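Local structure of fanconi-associated nuclease 1 homolog (Pseudomonas aeruginosa, 5Y7Q) at residues L198-N203 / F431-H436; R220-E225 / F479-P484; F415-W420 / D469-R474. The protein belongs to the FAN1 nuclease family and is a largely helical bacterial homolog that carries a VRR-NUC domain as well as FAN1-type HTH and SAP domains. One frame throughout, in Å; residues are numbered along the deposited sequence.

Contact 1. Residues L198-N203 / F431-H436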
loop_
_atom_site.group_PDB
_atom_site.type_symbol
_atom_site.label_atom_id
_atom_site.label_comp_id
_atom_site.label_asym_id
_atom_site.label_seq_id
_atom_site.Cartn_x
_atom_site.Cartn_y
_atom_site.Cartn_z
ATOM N N LEU A 198 -10.967 -2.795 -12.052
ATOM C CA LEU A 198 -10.168 -3.826 -11.424
ATOM C C LEU A 198 -9.695 -4.839 -12.460
ATOM O O LEU A 198 -8.576 -5.348 -12.370
ATOM C CB LEU A 198 -10.959 -4.479 -10.291
ATOM C CG LEU A 198 -10.615 -5.944 -10.055
ATOM C CD1 LEU A 198 -9.402 -6.073 -9.141
ATOM C CD2 LEU A 198 -11.788 -6.771 -9.542
ATOM N N MET A 199 -10.498 -5.113 -13.485
ATOM C CA MET A 199 -9.990 -6.002 -14.534
ATOM C C MET A 199 -8.786 -5.392 -15.263
ATOM O O MET A 199 -7.814 -6.096 -15.570
ATOM C CB MET A 199 -11.098 -6.360 -15.521
ATOM C CG MET A 199 -11.730 -7.700 -15.254
ATOM S SD MET A 199 -13.078 -8.010 -16.400
ATOM C CE MET A 199 -14.148 -6.674 -15.891
ATOM N N TYR A 200 -8.824 -4.090 -15.550
ATOM C CA TYR A 200 -7.703 -3.490 -16.267
ATOM C C TYR A 200 -6.461 -3.378 -15.381
ATOM O O TYR A 200 -5.354 -3.678 -15.834
ATOM C CB TYR A 200 -8.102 -2.126 -16.816
ATOM C CG TYR A 200 -6.996 -1.353 -17.535
ATOM C CD1 TYR A 200 -6.748 -1.561 -18.879
ATOM C CD2 TYR A 200 -6.232 -0.381 -16.874
ATOM C CE1 TYR A 200 -5.765 -0.859 -19.553
ATOM C CE2 TYR A 200 -5.248 0.331 -17.549
ATOM C CZ TYR A 200 -5.021 0.082 -18.897
ATOM O OH TYR A 200 -4.051 0.769 -19.600
ATOM N N PHE A 201 -6.618 -2.944 -14.125
ATOM C CA PHE A 201 -5.468 -2.640 -13.282
ATOM C C PHE A 201 -4.946 -3.816 -12.474
ATOM O O PHE A 201 -3.814 -3.744 -11.987
ATOM C CB PHE A 201 -5.800 -1.520 -12.297
ATOM C CG PHE A 201 -5.756 -0.149 -12.900
ATOM C CD1 PHE A 201 -4.600 0.334 -13.474
ATOM C CD2 PHE A 201 -6.870 0.665 -12.884
ATOM C CE1 PHE A 201 -4.564 1.612 -14.038
ATOM C CE2 PHE A 201 -6.836 1.948 -13.430
ATOM C CZ PHE A 201 -5.694 2.419 -14.016
ATOM N N GLY A 202 -5.716 -4.891 -12.331
ATOM C CA GLY A 202 -5.359 -5.931 -11.381
ATOM C C GLY A 202 -5.538 -5.574 -9.917
ATOM O O GLY A 202 -5.055 -6.316 -9.062
ATOM N N ASN A 203 -6.260 -4.497 -9.598
ATOM C CA ASN A 203 -6.456 -4.011 -8.233
ATOM C C ASN A 203 -7.447 -2.849 -8.284
ATOM O O ASN A 203 -7.665 -2.252 -9.342
ATOM C CB ASN A 203 -5.137 -3.545 -7.598
ATOM C CG ASN A 203 -4.528 -2.344 -8.329
ATOM O OD1 ASN A 203 -4.911 -1.199 -8.107
ATOM N ND2 ASN A 203 -3.605 -2.612 -9.226
ATOM N N PHE A 431 3.639 -7.921 -16.053
ATOM C CA PHE A 431 3.133 -6.602 -16.437
ATOM C C PHE A 431 2.019 -6.776 -17.470
ATOM O O PHE A 431 2.240 -7.375 -18.533
ATOM C CB PHE A 431 4.250 -5.716 -17.006
ATOM C CG PHE A 431 5.481 -5.628 -16.136
ATOM C CD1 PHE A 431 5.714 -4.500 -15.351
ATOM C CD2 PHE A 431 6.426 -6.649 -16.118
ATOM C CE1 PHE A 431 6.857 -4.396 -14.539
ATOM C CE2 PHE A 431 7.577 -6.551 -15.291
ATOM C CZ PHE A 431 7.786 -5.417 -14.499
ATOM N N PHE A 432 0.800 -6.347 -17.116
ATOM C CA PHE A 432 -0.335 -6.297 -18.030
ATOM C C PHE A 432 -0.857 -4.895 -18.401
ATOM O O PHE A 432 -1.935 -4.805 -19.011
ATOM C CB PHE A 432 -1.471 -7.170 -17.498
ATOM C CG PHE A 432 -1.575 -7.189 -16.022
ATOM C CD1 PHE A 432 -2.510 -6.395 -15.382
ATOM C CD2 PHE A 432 -0.749 -8.004 -15.267
ATOM C CE1 PHE A 432 -2.617 -6.411 -14.021
ATOM C CE2 PHE A 432 -0.842 -8.011 -13.895
ATOM C CZ PHE A 432 -1.780 -7.218 -13.270
ATOM N N HIS A 433 -0.206 -3.803 -18.003
ATOM C CA HIS A 433 -0.663 -2.488 -18.445
ATOM C C HIS A 433 0.470 -1.474 -18.254
ATOM O O HIS A 433 1.502 -1.788 -17.650
ATOM C CB HIS A 433 -1.933 -2.066 -17.685
ATOM C CG HIS A 433 -1.798 -2.159 -16.197
ATOM N ND1 HIS A 433 -1.017 -1.291 -15.463
ATOM C CD2 HIS A 433 -2.331 -3.030 -15.306
ATOM C CE1 HIS A 433 -1.083 -1.619 -14.184
ATOM N NE2 HIS A 433 -1.892 -2.657 -14.060
ATOM N N PRO A 434 0.306 -0.243 -18.748
ATOM C CA PRO A 434 1.415 0.722 -18.737
ATOM C C PRO A 434 1.797 1.277 -17.375
ATOM O O PRO A 434 2.746 2.064 -17.319
ATOM C CB PRO A 434 0.904 1.851 -19.641
ATOM C CG PRO A 434 -0.072 1.237 -20.479
ATOM C CD PRO A 434 -0.768 0.225 -19.641
ATOM N N PHE A 435 0.998 1.055 -16.334
ATOM C CA PHE A 435 1.081 1.779 -15.066
ATOM C C PHE A 435 1.668 1.004 -13.876
ATOM O O PHE A 435 1.429 1.410 -12.736
ATOM C CB PHE A 435 -0.294 2.341 -14.746
ATOM C CG PHE A 435 -0.867 3.128 -15.889
ATOM C CD1 PHE A 435 -0.436 4.423 -16.134
ATOM C CD2 PHE A 435 -1.768 2.554 -16.757
ATOM C CE1 PHE A 435 -0.932 5.144 -17.196
ATOM C CE2 PHE A 435 -2.265 3.267 -17.825
ATOM C CZ PHE A 435 -1.851 4.569 -18.045
ATOM N N HIS A 436 2.314 -0.146 -14.079
ATOM C CA HIS A 436 2.930 -0.880 -12.960
ATOM C C HIS A 436 4.165 -0.182 -12.395
ATOM O O HIS A 436 5.152 0.041 -13.104
ATOM C CB HIS A 436 3.370 -2.281 -13.377
ATOM C CG HIS A 436 2.269 -3.170 -13.851
ATOM N ND1 HIS A 436 1.529 -3.952 -12.994
ATOM C CD2 HIS A 436 1.826 -3.449 -15.097
ATOM C CE1 HIS A 436 0.653 -4.653 -13.688
ATOM N NE2 HIS A 436 0.812 -4.364 -14.967
#
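H433 meets the end of helix 190-201 with its imidazole: NE2 donates to F201 O at 3.0 Å. The donor stands above the carbonyl plane, and the bond is bent (144° at the hydrogen). One face of the same imidazole receives the edge of the F201 ring in a T-shaped pair, with centroids 5.5 Å apart and planes at 84°. Y200 instead places one ring face over H433 CB (4.0 Å from Y200 CZ). Its plane is nearly parallel to the imidazole but slid aside, with little overlap. CG of Y200 is anti to the backbone N (chi1 177°), which sends the ring along the turn until OH reaches the edge of F435, 3.5 Å from CE2. F435 also packs CD2 against F201 CE1, while F432 brings its CE1 edge to F201 O (3.6 Å) and the CA of G202.

The second shell fixes the imidazole. Its ND1 accepts F435 N, in the ring plane, at 3.2 Å inside the type I turn H433-H436, and H436 covers the face opposite F201. H436 NE2 in turn takes the amide of F432 (2.9 Å). The cluster thus fastens the loop before helix 447-450 to the C-terminal end of helix 190-201. W53 meets Y200 edge-to-face, and helix 209-215 closes over F435 through F211, E210 and A214.

Contact 2. Residues R220-E225 / F479-P484. With nucleotides of chain D.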
loop_
_atom_site.group_PDB
_atom_site.type_symbol
_atom_site.label_atom_id
_atom_site.label_comp_id
_atom_site.label_asym_id
_atom_site.label_seq_id
_atom_site.Cartn_x
_atom_site.Cartn_y
_atom_site.Cartn_z
ATOM N N ARG A 220 5.741 8.803 -13.865
ATOM C CA ARG A 220 6.475 8.262 -15.007
ATOM C C ARG A 220 6.786 6.805 -14.724
ATOM O O ARG A 220 7.552 6.499 -13.805
ATOM C CB ARG A 220 7.747 9.054 -15.293
ATOM C CG ARG A 220 7.514 10.530 -15.587
ATOM C CD ARG A 220 8.721 11.209 -16.219
ATOM N NE ARG A 220 9.427 10.329 -17.147
ATOM C CZ ARG A 220 10.645 9.848 -16.907
ATOM N NH1 ARG A 220 11.263 10.188 -15.788
ATOM N NH2 ARG A 220 11.249 9.040 -17.779
ATOM N N TYR A 221 6.200 5.916 -15.515
ATOM C CA TYR A 221 6.321 4.481 -15.328
ATOM C C TYR A 221 7.232 3.895 -16.383
ATOM O O TYR A 221 7.280 4.384 -17.513
ATOM C CB TYR A 221 4.962 3.799 -15.414
ATOM C CG TYR A 221 3.989 4.184 -14.310
ATOM C CD1 TYR A 221 3.055 5.216 -14.495
ATOM C CD2 TYR A 221 3.986 3.500 -13.094
ATOM C CE1 TYR A 221 2.162 5.558 -13.496
ATOM C CE2 TYR A 221 3.109 3.837 -12.103
ATOM C CZ TYR A 221 2.194 4.860 -12.310
ATOM O OH TYR A 221 1.325 5.174 -11.302
ATOM N N GLU A 222 7.956 2.835 -16.002
ATOM C CA GLU A 222 8.829 2.156 -16.954
ATOM C C GLU A 222 7.993 1.385 -17.961
ATOM O O GLU A 222 6.973 0.787 -17.612
ATOM C CB GLU A 222 9.798 1.214 -16.241
ATOM C CG GLU A 222 10.585 0.260 -17.161
ATOM C CD GLU A 222 11.701 0.928 -17.978
ATOM O OE1 GLU A 222 11.425 1.771 -18.868
ATOM O OE2 GLU A 222 12.874 0.582 -17.742
ATOM N N SER A 223 8.411 1.431 -19.222
ATOM C CA SER A 223 7.680 0.782 -20.302
ATOM C C SER A 223 8.215 -0.631 -20.475
ATOM O O SER A 223 9.406 -0.815 -20.729
ATOM C CB SER A 223 7.816 1.575 -21.599
ATOM O OG SER A 223 8.475 0.804 -22.582
ATOM N N VAL A 224 7.355 -1.625 -20.297
ATOM C CA VAL A 224 7.697 -3.016 -20.559
ATOM C C VAL A 224 6.936 -3.456 -21.793
ATOM O O VAL A 224 5.768 -3.086 -21.977
ATOM C CB VAL A 224 7.355 -3.944 -19.382
ATOM C CG1 VAL A 224 7.807 -5.349 -19.681
ATOM C CG2 VAL A 224 7.967 -3.438 -18.114
ATOM N N GLU A 225 7.592 -4.243 -22.637
ATOM C CA GLU A 225 6.903 -4.875 -23.754
ATOM C C GLU A 225 6.502 -6.275 -23.306
ATOM O O GLU A 225 7.355 -7.148 -23.131
ATOM C CB GLU A 225 7.775 -4.876 -25.011
ATOM C CG GLU A 225 7.998 -3.461 -25.646
ATOM C CD GLU A 225 6.734 -2.545 -25.670
ATOM O OE1 GLU A 225 6.415 -1.895 -24.641
ATOM O OE2 GLU A 225 6.062 -2.457 -26.722
ATOM N N PHE A 479 16.187 7.798 -14.407
ATOM C CA PHE A 479 15.866 8.777 -13.371
ATOM C C PHE A 479 14.387 9.157 -13.386
ATOM O O PHE A 479 13.819 9.499 -14.427
ATOM C CB PHE A 479 16.713 10.039 -13.517
ATOM C CG PHE A 479 16.822 10.814 -12.235
ATOM C CD1 PHE A 479 17.900 10.608 -11.374
ATOM C CD2 PHE A 479 15.823 11.699 -11.857
ATOM C CE1 PHE A 479 17.993 11.294 -10.182
ATOM C CE2 PHE A 479 15.898 12.385 -10.663
ATOM C CZ PHE A 479 16.985 12.187 -9.823
ATOM N N GLY A 480 13.769 9.078 -12.212
ATOM C CA GLY A 480 12.409 9.515 -12.016
ATOM C C GLY A 480 11.360 8.450 -12.231
ATOM O O GLY A 480 10.205 8.648 -11.822
ATOM N N LEU A 481 11.722 7.341 -12.880
ATOM C CA LEU A 481 10.774 6.272 -13.148
ATOM C C LEU A 481 10.335 5.633 -11.839
ATOM O O LEU A 481 11.145 5.414 -10.947
ATOM C CB LEU A 481 11.399 5.223 -14.069
ATOM C CG LEU A 481 11.618 5.609 -15.534
ATOM C CD1 LEU A 481 12.004 4.390 -16.325
ATOM C CD2 LEU A 481 10.380 6.227 -16.131
ATOM N N GLN A 482 9.041 5.362 -11.702
ATOM C CA GLN A 482 8.548 4.726 -10.485
ATOM C C GLN A 482 9.006 3.278 -10.413
ATOM O O GLN A 482 8.910 2.539 -11.400
ATOM C CB GLN A 482 7.032 4.804 -10.433
ATOM C CG GLN A 482 6.560 6.207 -10.553
ATOM C CD GLN A 482 5.839 6.656 -9.338
ATOM O OE1 GLN A 482 6.316 6.474 -8.216
ATOM N NE2 GLN A 482 4.667 7.259 -9.541
ATOM N N SER A 483 9.537 2.890 -9.253
ATOM C CA SER A 483 10.118 1.569 -9.040
ATOM C C SER A 483 9.911 1.172 -7.592
ATOM O O SER A 483 9.694 2.029 -6.725
ATOM C CB SER A 483 11.614 1.548 -9.372
ATOM O OG SER A 483 12.332 2.227 -8.347
ATOM N N PRO A 484 9.976 -0.114 -7.287
ATOM C CA PRO A 484 9.888 -0.505 -5.871
ATOM C C PRO A 484 11.076 -0.059 -5.008
ATOM O O PRO A 484 10.867 0.325 -3.847
ATOM C CB PRO A 484 9.774 -2.037 -5.955
ATOM C CG PRO A 484 10.436 -2.399 -7.277
ATOM C CD PRO A 484 10.129 -1.267 -8.199
ATOM P P DT D 12 -3.013 8.080 -3.115
ATOM O OP1 DT D 12 -4.075 8.316 -2.106
ATOM O OP2 DT D 12 -3.328 8.267 -4.552
ATOM O "O5'" DT D 12 -1.726 8.988 -2.756
ATOM C "C5'" DT D 12 -0.696 9.248 -3.747
ATOM C "C4'" DT D 12 0.556 9.868 -3.111
ATOM O "O4'" DT D 12 1.611 8.859 -2.995
ATOM C "C3'" DT D 12 1.195 11.016 -3.901
ATOM O "O3'" DT D 12 0.735 12.259 -3.406
ATOM C "C2'" DT D 12 2.675 10.812 -3.616
ATOM C "C1'" DT D 12 2.754 9.303 -3.695
ATOM N N1 DT D 12 2.649 8.775 -5.087
ATOM C C2 DT D 12 3.400 9.335 -6.115
ATOM O O2 DT D 12 4.185 10.257 -5.967
ATOM N N3 DT D 12 3.202 8.757 -7.338
ATOM C C4 DT D 12 2.348 7.711 -7.641
ATOM O O4 DT D 12 2.238 7.261 -8.774
ATOM C C5 DT D 12 1.601 7.192 -6.532
ATOM C C6 DT D 12 1.784 7.724 -5.328
#
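R220 arches over L481 CD2. CB lies 4.0 Å from L481 CD2; the chain then runs outward and bends at chi3 (37°), which swings the guanidinium back over the leucine. CD2 of L481 comes to rest under one face of that group, 3.4 Å from R220 NH2 and towards its rim. NH1 reaches farther and donates to F479 O at 3.0 Å, with the oxygen in the guanidinium plane and the nitrogen in the carbonyl plane. One cation therefore meets an apolar methyl on its face and a backbone carbonyl at its edge.

The backbone of R220 is held as well: its O accepts Q482 N at 2.8 Å in a nearly straight bond (162°) and also meets the CA-H of L481. The other methyl of L481, CD1, packs on E222 CB at 3.9 Å. Beyond these, Q482 NE2 and Y221 OH approach O4 of DT12 of chain D, although the glutamine bond is weak and its modelled geometry doubtful.

Two loops meet here, one following helix 209-215 and the other leaving helix 467-478 within the VRR-NUC range. W488 holds L481 O, and helix 420-423 backs L481 through W420.

Contact 3. Residues F415-W420 / D469-R474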
loop_
_atom_site.group_PDB
_atom_site.type_symbol
_atom_site.label_atom_id
_atom_site.label_comp_id
_atom_site.label_asym_id
_atom_site.label_seq_id
_atom_site.Cartn_x
_atom_site.Cartn_y
_atom_site.Cartn_z
ATOM N N PHE A 415 20.578 -1.465 -5.065
ATOM C CA PHE A 415 20.076 -2.750 -5.543
ATOM C C PHE A 415 19.143 -2.570 -6.735
ATOM O O PHE A 415 19.252 -3.280 -7.745
ATOM C CB PHE A 415 19.348 -3.475 -4.426
ATOM C CG PHE A 415 18.566 -4.647 -4.899
ATOM C CD1 PHE A 415 19.215 -5.797 -5.331
ATOM C CD2 PHE A 415 17.186 -4.614 -4.911
ATOM C CE1 PHE A 415 18.495 -6.903 -5.767
ATOM C CE2 PHE A 415 16.455 -5.707 -5.350
ATOM C CZ PHE A 415 17.114 -6.859 -5.779
ATOM N N GLY A 416 18.217 -1.623 -6.639
ATOM C CA GLY A 416 17.257 -1.455 -7.705
ATOM C C GLY A 416 17.889 -0.926 -8.968
ATOM O O GLY A 416 17.419 -1.222 -10.075
ATOM N N LEU A 417 18.958 -0.142 -8.825
ATOM C CA LEU A 417 19.684 0.327 -9.992
ATOM C C LEU A 417 20.430 -0.816 -10.659
ATOM O O LEU A 417 20.340 -1.001 -11.883
ATOM C CB LEU A 417 20.635 1.450 -9.594
ATOM C CG LEU A 417 19.801 2.722 -9.419
ATOM C CD1 LEU A 417 20.627 3.795 -8.713
ATOM C CD2 LEU A 417 19.234 3.223 -10.788
ATOM N N LEU A 418 21.184 -1.595 -9.883
ATOM C CA LEU A 418 21.948 -2.662 -10.523
ATOM C C LEU A 418 21.005 -3.657 -11.177
ATOM O O LEU A 418 21.169 -4.016 -12.356
ATOM C CB LEU A 418 22.861 -3.357 -9.510
ATOM C CG LEU A 418 23.817 -4.417 -10.030
ATOM C CD1 LEU A 418 24.652 -3.913 -11.227
ATOM C CD2 LEU A 418 24.712 -4.862 -8.876
ATOM N N CYS A 419 19.966 -4.047 -10.448
ATOM C CA CYS A 419 19.107 -5.152 -10.827
ATOM C C CYS A 419 17.881 -4.713 -11.601
ATOM O O CYS A 419 16.978 -5.525 -11.812
ATOM C CB CYS A 419 18.725 -5.941 -9.587
ATOM S SG CYS A 419 20.132 -6.882 -9.024
ATOM N N TRP A 420 17.830 -3.440 -11.994
ATOM C CA TRP A 420 16.706 -2.885 -12.743
ATOM C C TRP A 420 16.248 -3.777 -13.896
ATOM O O TRP A 420 15.048 -4.011 -14.076
ATOM C CB TRP A 420 17.114 -1.525 -13.282
ATOM C CG TRP A 420 16.022 -0.786 -13.871
ATOM C CD1 TRP A 420 15.556 -0.891 -15.146
ATOM C CD2 TRP A 420 15.243 0.224 -13.232
ATOM N NE1 TRP A 420 14.516 -0.007 -15.340
ATOM C CE2 TRP A 420 14.307 0.690 -14.178
ATOM C CE3 TRP A 420 15.240 0.775 -11.953
ATOM C CZ2 TRP A 420 13.373 1.685 -13.878
ATOM C CZ3 TRP A 420 14.300 1.769 -11.651
ATOM C CH2 TRP A 420 13.390 2.212 -12.609
ATOM N N ASP A 469 29.893 1.621 -13.368
ATOM C CA ASP A 469 29.409 2.221 -14.609
ATOM C C ASP A 469 27.961 1.832 -14.873
ATOM O O ASP A 469 27.155 2.666 -15.296
ATOM C CB ASP A 469 30.301 1.815 -15.787
ATOM C CG ASP A 469 31.674 2.456 -15.720
ATOM O OD1 ASP A 469 31.790 3.485 -15.013
ATOM O OD2 ASP A 469 32.626 1.938 -16.365
ATOM N N ALA A 470 27.620 0.571 -14.608
ATOM C CA ALA A 470 26.280 0.077 -14.880
ATOM C C ALA A 470 25.247 0.839 -14.060
ATOM O O ALA A 470 24.182 1.214 -14.563
ATOM C CB ALA A 470 26.230 -1.418 -14.578
ATOM N N ILE A 471 25.569 1.107 -12.801
ATOM C CA ILE A 471 24.654 1.831 -11.939
ATOM C C ILE A 471 24.563 3.299 -12.342
ATOM O O ILE A 471 23.480 3.881 -12.316
ATOM C CB ILE A 471 25.081 1.639 -10.475
ATOM C CG1 ILE A 471 24.474 0.334 -9.946
ATOM C CG2 ILE A 471 24.730 2.835 -9.620
ATOM C CD1 ILE A 471 25.190 -0.220 -8.737
ATOM N N ARG A 472 25.676 3.930 -12.717
ATOM C CA ARG A 472 25.591 5.327 -13.152
ATOM C C ARG A 472 24.747 5.461 -14.416
ATOM O O ARG A 472 23.969 6.415 -14.556
ATOM C CB ARG A 472 26.983 5.924 -13.396
ATOM C CG ARG A 472 27.779 6.296 -12.157
ATOM C CD ARG A 472 29.168 6.814 -12.521
ATOM N NE ARG A 472 30.172 6.392 -11.547
ATOM C CZ ARG A 472 31.150 5.527 -11.805
ATOM N NH1 ARG A 472 31.273 4.995 -13.019
ATOM N NH2 ARG A 472 32.018 5.197 -10.853
ATOM N N CYS A 473 24.878 4.511 -15.348
ATOM C CA CYS A 473 24.085 4.601 -16.566
ATOM C C CYS A 473 22.621 4.295 -16.294
ATOM O O CYS A 473 21.739 4.993 -16.802
ATOM C CB CYS A 473 24.652 3.691 -17.646
ATOM S SG CYS A 473 25.961 4.559 -18.527
ATOM N N ARG A 474 22.338 3.266 -15.490
ATOM C CA ARG A 474 20.956 3.008 -15.116
ATOM C C ARG A 474 20.369 4.213 -14.403
ATOM O O ARG A 474 19.210 4.564 -14.628
ATOM C CB ARG A 474 20.867 1.755 -14.242
ATOM C CG ARG A 474 19.756 0.772 -14.634
ATOM C CD ARG A 474 19.946 0.123 -16.010
ATOM N NE ARG A 474 21.262 -0.498 -16.179
ATOM C CZ ARG A 474 22.126 -0.190 -17.150
ATOM N NH1 ARG A 474 21.806 0.730 -18.056
ATOM N NH2 ARG A 474 23.311 -0.803 -17.225
#
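W420 touches R474 across this contact through its CB, 3.8 Å from R474 CG, while its indole is held from outside: NE1 makes a hydrogen bond to E222 OE2, and the ring meets F424. R474 CG also sits 3.3 Å from L417 O, and the aliphatic part of the arginine lies at the corner where helix 409-418 gives way to helix 420-423. Bends at chi2 (65°) and chi3 (52°) fold the chain back and present the inner methylenes, rather than the charged end, to the other helix. One guanidinium face comes to lie near A470 O, off centre, with no bond implied. The indole and guanidinium planes are turned 54° apart and do not stack. Charge on R474 has a long, weak partner in E421.

No hydrogen bond crosses between the segments; the rest is mostly apolar packing, some of it against backbone atoms. I471 lays its CG1-CD1 branch against the end of helix 409-418. CG1 is 4.0 Å from L417 CB and also touches the backbone N of L418, and CD1 is 4.0 Å from L418 CB. L418 also sends CD1 towards A470 CB, a looser touch at 4.5 Å. L417 extends CD2 past R474 CB to the backbone of that residue. The two backbones come close, with the CA atoms of L418 and I471 5.4 Å apart.

The contact joins helix 409-418 and the following break at C419 to helix 467-478 of the VRR-NUC range. Helix 493-502 lies against I471 through L496 and L500, helix 505-517 reaches L418 through F512, and helix 452-460 packs on C419 and F415.

Overall arrangement
Contacts 1 and 3 are buried, whereas contact 2 lies at the surface, beside DT12 of chain D. Each works differently. Contact 1 combines an aromatic cluster with a histidine-to-carbonyl bond at a helix end, contact 2 joins two loops by backbone and arginine bonds, and contact 3 is helix packing without a hydrogen bond across it. Contact 2 touches both others: Y221 packs on the P434-H436 backbone and V224 on F431, while W420 is the residue where contacts 2 and 3 join. Contacts 1 and 3 do not touch, their centres lying about 26 Å apart. Helix 467-478 supplies contact 3 and leads directly into the F479-P484 loop of contact 2.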